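Local atomic coordinates of nodulation protein S (Bradyrhizobium sp., PDB entry 3OFK), a protein that probably transfers a methyl group from S-adenosylmethionine to a nitrogen of the Nod factor precursor during synthesis of this symbiotic lipochitooligosaccharide signal. Residues Leu176-Val186 and Leu198-Glu206. Numbering follows the deposited sequence.
Sequences LTEALTEVERV and LLARFRNPE
The carbonyl oxygen of Arg201 receives two successive amides of the opposite strand: Val183 N at 2.8 Å, nearly in line with the C=O bond, and Glu184 N in a weak bond of 3.4 Å. This is a classic beta bulge, which shifts the register by one residue. On either side of it the antiparallel ladder is regular, with Thr181 and Arg203 exchanging two nearly straight bonds and Val186 and Leu199 another two.

Phe202 lies against helix 169-179 through Leu176 and Thr177, and against Leu180 and Glu182. With CG anti to its own carbonyl carbon (chi1 -66°) the ring is sent toward Leu176, and chi2 of -99° turns one face to Leu176 CB, 4.0 Å from the ring centroid in a CH-pi contact. Leu176 CD1 meets Phe202 CE2 at 3.6 Å, Leu180 CD1 packs on Phe202 CB, and Thr177 OG1, bonded to Ile173 O, lies at the ring edge. Shortening Phe202 to an alanine would take away this ring and is likely to leave CB and CD1 of Leu176 without their aromatic partner.

On the face that carries Phe202 and Ala200, Arg185 grips Glu182 of its own strand side-on through NE and NH2, one nitrogen to each carboxylate oxygen, with NH2 to OE1 at 2.7 Å. The other face carries Val183 CG2 against Arg201 CG at 3.6 Å and a water that links the two strands from Glu184 OE1 to Arg201 NH1. Arg44 of helix 33-46 pairs with Glu184 OE2, and Ser49 takes Arg201 NH2.

Edge strand 181-189 and strand 196-203 form a beta hairpin; 196-203 also pairs antiparallel with 148-155, giving the 3-2-1-4-5-7-6 order of the Rossmann-like class I methyltransferase fold. Main-chain bonds thus fix the strand pairing, while the bulge lets Glu182 and Arg185, three residues apart, share one face and pair.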
loop_
_atom_site.group_PDB
_atom_site.type_symbol
_atom_site.label_atom_id
_atom_site.label_comp_id
_atom_site.label_asym_id
_atom_site.label_seq_id
_atom_site.Cartn_x
_atom_site.Cartn_y
_atom_site.Cartn_z
ATOM N N LEU A 176 -4.101 -5.299 -12.765
ATOM C CA LEU A 176 -3.466 -6.387 -12.027
ATOM C C LEU A 176 -3.875 -7.744 -12.565
ATOM O O LEU A 176 -3.036 -8.627 -12.673
ATOM C CB LEU A 176 -3.799 -6.301 -10.538
ATOM C CG LEU A 176 -3.091 -5.220 -9.747
ATOM C CD1 LEU A 176 -3.646 -5.114 -8.327
ATOM C CD2 LEU A 176 -1.626 -5.505 -9.714
ATOM N N THR A 177 -5.160 -7.891 -12.915
ATOM C CA THR A 177 -5.735 -9.165 -13.349
ATOM C C THR A 177 -5.167 -9.693 -14.699
ATOM O O THR A 177 -5.271 -10.897 -14.995
ATOM C CB THR A 177 -7.318 -9.092 -13.393
ATOM O OG1 THR A 177 -7.829 -8.650 -12.121
ATOM C CG2 THR A 177 -7.951 -10.473 -13.767
ATOM N N GLU A 178 -4.583 -8.796 -15.500
ATOM C CA GLU A 178 -3.965 -9.135 -16.790
ATOM C C GLU A 178 -2.693 -9.936 -16.587
ATOM O O GLU A 178 -2.303 -10.719 -17.452
ATOM C CB GLU A 178 -3.594 -7.861 -17.589
ATOM C CG GLU A 178 -4.765 -6.928 -17.980
ATOM C CD GLU A 178 -4.328 -5.498 -18.350
ATOM O OE1 GLU A 178 -5.205 -4.603 -18.399
ATOM O OE2 GLU A 178 -3.124 -5.263 -18.594
ATOM N N ALA A 179 -2.015 -9.693 -15.463
ATOM C CA ALA A 179 -0.766 -10.393 -15.161
ATOM C C ALA A 179 -0.914 -11.446 -14.033
ATOM O O ALA A 179 -0.143 -12.417 -13.973
ATOM C CB ALA A 179 0.319 -9.369 -14.802
ATOM N N LEU A 180 -1.902 -11.253 -13.160
ATOM C CA LEU A 180 -2.034 -12.053 -11.934
ATOM C C LEU A 180 -3.419 -12.659 -11.811
ATOM O O LEU A 180 -4.346 -12.218 -12.477
ATOM C CB LEU A 180 -1.750 -11.205 -10.689
ATOM C CG LEU A 180 -0.375 -10.530 -10.590
ATOM C CD1 LEU A 180 -0.336 -9.588 -9.363
ATOM C CD2 LEU A 180 0.714 -11.568 -10.493
ATOM N N THR A 181 -3.536 -13.662 -10.941
ATOM C CA THR A 181 -4.784 -14.382 -10.699
ATOM C C THR A 181 -5.430 -13.890 -9.389
ATOM O O THR A 181 -4.822 -13.952 -8.322
ATOM C CB THR A 181 -4.524 -15.919 -10.638
ATOM O OG1 THR A 181 -4.064 -16.396 -11.915
ATOM C CG2 THR A 181 -5.795 -16.711 -10.244
ATOM N N GLU A 182 -6.648 -13.367 -9.468
ATOM C CA GLU A 182 -7.348 -12.917 -8.263
ATOM C C GLU A 182 -7.734 -14.133 -7.414
ATOM O O GLU A 182 -8.393 -15.055 -7.924
ATOM C CB GLU A 182 -8.601 -12.097 -8.597
ATOM C CG GLU A 182 -9.184 -11.418 -7.352
ATOM C CD GLU A 182 -10.400 -10.542 -7.630
ATOM O OE1 GLU A 182 -10.356 -9.688 -8.542
ATOM O OE2 GLU A 182 -11.401 -10.682 -6.907
ATOM N N VAL A 183 -7.315 -14.159 -6.147
ATOM C CA VAL A 183 -7.642 -15.279 -5.247
ATOM C C VAL A 183 -8.778 -14.939 -4.262
ATOM O O VAL A 183 -9.459 -15.846 -3.768
ATOM C CB VAL A 183 -6.418 -15.796 -4.440
ATOM C CG1 VAL A 183 -5.171 -15.888 -5.301
ATOM C CG2 VAL A 183 -6.150 -14.938 -3.221
ATOM N N GLU A 184 -8.975 -13.649 -3.979
ATOM C CA GLU A 184 -9.970 -13.197 -3.001
ATOM C C GLU A 184 -10.109 -11.689 -3.056
ATOM O O GLU A 184 -9.158 -11.021 -3.450
ATOM C CB GLU A 184 -9.529 -13.577 -1.572
ATOM C CG GLU A 184 -10.590 -13.315 -0.498
ATOM C CD GLU A 184 -10.149 -13.691 0.909
ATOM O OE1 GLU A 184 -9.052 -14.277 1.097
ATOM O OE2 GLU A 184 -10.926 -13.381 1.831
ATOM N N ARG A 185 -11.260 -11.154 -2.638
ATOM C CA ARG A 185 -11.405 -9.702 -2.453
ATOM C C ARG A 185 -12.290 -9.380 -1.268
ATOM O O ARG A 185 -13.033 -10.237 -0.796
ATOM C CB ARG A 185 -11.957 -9.026 -3.710
ATOM C CG ARG A 185 -13.389 -9.443 -4.089
ATOM C CD ARG A 185 -13.946 -8.500 -5.139
ATOM N NE ARG A 185 -13.095 -8.515 -6.314
ATOM C CZ ARG A 185 -13.121 -7.619 -7.294
ATOM N NH1 ARG A 185 -13.976 -6.603 -7.276
ATOM N NH2 ARG A 185 -12.271 -7.754 -8.307
ATOM N N VAL A 186 -12.206 -8.144 -0.800
ATOM C CA VAL A 186 -13.040 -7.665 0.298
ATOM C C VAL A 186 -13.316 -6.211 0.135
ATOM O O VAL A 186 -12.465 -5.453 -0.274
ATOM C CB VAL A 186 -12.394 -7.786 1.729
ATOM C CG1 VAL A 186 -13.147 -8.794 2.572
ATOM C CG2 VAL A 186 -10.891 -8.076 1.675
ATOM N N LEU A 198 -11.626 -1.156 -1.591
ATOM C CA LEU A 198 -11.655 -2.497 -2.167
ATOM C C LEU A 198 -10.278 -3.067 -1.948
ATOM O O LEU A 198 -9.299 -2.383 -2.202
ATOM C CB LEU A 198 -11.955 -2.436 -3.670
ATOM C CG LEU A 198 -12.492 -3.682 -4.376
ATOM C CD1 LEU A 198 -13.675 -4.327 -3.630
ATOM C CD2 LEU A 198 -12.910 -3.277 -5.777
ATOM N N LEU A 199 -10.212 -4.284 -1.413
ATOM C CA LEU A 199 -8.964 -5.002 -1.285
ATOM C C LEU A 199 -9.099 -6.285 -2.055
ATOM O O LEU A 199 -10.179 -6.889 -2.091
ATOM C CB LEU A 199 -8.646 -5.334 0.185
ATOM C CG LEU A 199 -8.848 -4.249 1.244
ATOM C CD1 LEU A 199 -8.239 -4.657 2.606
ATOM C CD2 LEU A 199 -8.208 -2.995 0.756
ATOM N N ALA A 200 -7.998 -6.698 -2.665
ATOM C CA ALA A 200 -7.923 -7.956 -3.395
ATOM C C ALA A 200 -6.531 -8.566 -3.207
ATOM O O ALA A 200 -5.507 -7.864 -3.191
ATOM C CB ALA A 200 -8.220 -7.738 -4.886
ATOM N N ARG A 201 -6.520 -9.881 -3.063
ATOM C CA ARG A 201 -5.312 -10.652 -2.936
ATOM C C ARG A 201 -5.113 -11.379 -4.252
ATOM O O ARG A 201 -5.996 -12.123 -4.705
ATOM C CB ARG A 201 -5.442 -11.629 -1.765
ATOM C CG ARG A 201 -4.204 -12.486 -1.488
ATOM C CD ARG A 201 -4.461 -13.354 -0.265
ATOM N NE ARG A 201 -3.307 -14.164 0.141
ATOM C CZ ARG A 201 -3.199 -15.492 0.016
ATOM N NH1 ARG A 201 -4.186 -16.224 -0.514
ATOM N NH2 ARG A 201 -2.085 -16.103 0.439
ATOM N N PHE A 202 -3.948 -11.159 -4.857
ATOM C CA PHE A 202 -3.603 -11.782 -6.142
ATOM C C PHE A 202 -2.489 -12.813 -5.981
ATOM O O PHE A 202 -1.629 -12.678 -5.105
ATOM C CB PHE A 202 -3.184 -10.705 -7.137
ATOM C CG PHE A 202 -4.300 -9.767 -7.521
ATOM C CD1 PHE A 202 -5.004 -9.941 -8.720
ATOM C CD2 PHE A 202 -4.626 -8.691 -6.716
ATOM C CE1 PHE A 202 -6.017 -9.094 -9.072
ATOM C CE2 PHE A 202 -5.647 -7.815 -7.086
ATOM C CZ PHE A 202 -6.337 -8.020 -8.274
ATOM N N ARG A 203 -2.531 -13.863 -6.797
ATOM C CA ARG A 203 -1.468 -14.845 -6.842
ATOM C C ARG A 203 -0.736 -14.758 -8.169
ATOM O O ARG A 203 -1.322 -14.447 -9.209
ATOM C CB ARG A 203 -2.013 -16.273 -6.657
ATOM C CG ARG A 203 -0.931 -17.276 -6.263
ATOM C CD ARG A 203 -1.455 -18.710 -6.014
ATOM N NE ARG A 203 -2.133 -19.269 -7.183
ATOM C CZ ARG A 203 -3.455 -19.301 -7.363
ATOM N NH1 ARG A 203 -4.287 -18.808 -6.442
ATOM N NH2 ARG A 203 -3.953 -19.835 -8.476
ATOM N N ASN A 204 0.553 -15.053 -8.118
ATOM C CA ASN A 204 1.391 -15.054 -9.289
ATOM C C ASN A 204 1.252 -16.401 -9.947
ATOM O O ASN A 204 1.803 -17.386 -9.426
ATOM C CB ASN A 204 2.863 -14.834 -8.905
ATOM C CG ASN A 204 3.740 -14.456 -10.094
ATOM O OD1 ASN A 204 3.256 -13.942 -11.100
ATOM N ND2 ASN A 204 5.040 -14.682 -9.962
ATOM N N PRO A 205 0.526 -16.464 -11.090
ATOM C CA PRO A 205 0.368 -17.754 -11.763
ATOM C C PRO A 205 1.729 -18.197 -12.351
ATOM O O PRO A 205 2.039 -17.923 -13.521
ATOM C CB PRO A 205 -0.682 -17.446 -12.839
ATOM C CG PRO A 205 -0.434 -16.041 -13.217
ATOM C CD PRO A 205 0.076 -15.351 -11.952
ATOM N N GLU A 206 2.549 -18.842 -11.517
ATOM C CA GLU A 206 3.969 -19.051 -11.840
ATOM C C GLU A 206 4.679 -19.977 -10.820
ATOM O O GLU A 206 4.583 -21.215 -10.866
ATOM C CB GLU A 206 4.679 -17.675 -11.908
ATOM C CG GLU A 206 5.497 -17.438 -13.182
ATOM C CD GLU A 206 6.777 -18.266 -13.215
ATOM O OE1 GLU A 206 7.620 -18.091 -12.304
ATOM O OE2 GLU A 206 6.940 -19.089 -14.151
HETATM O O HOH W 1 -7.007 -15.750 0.006
#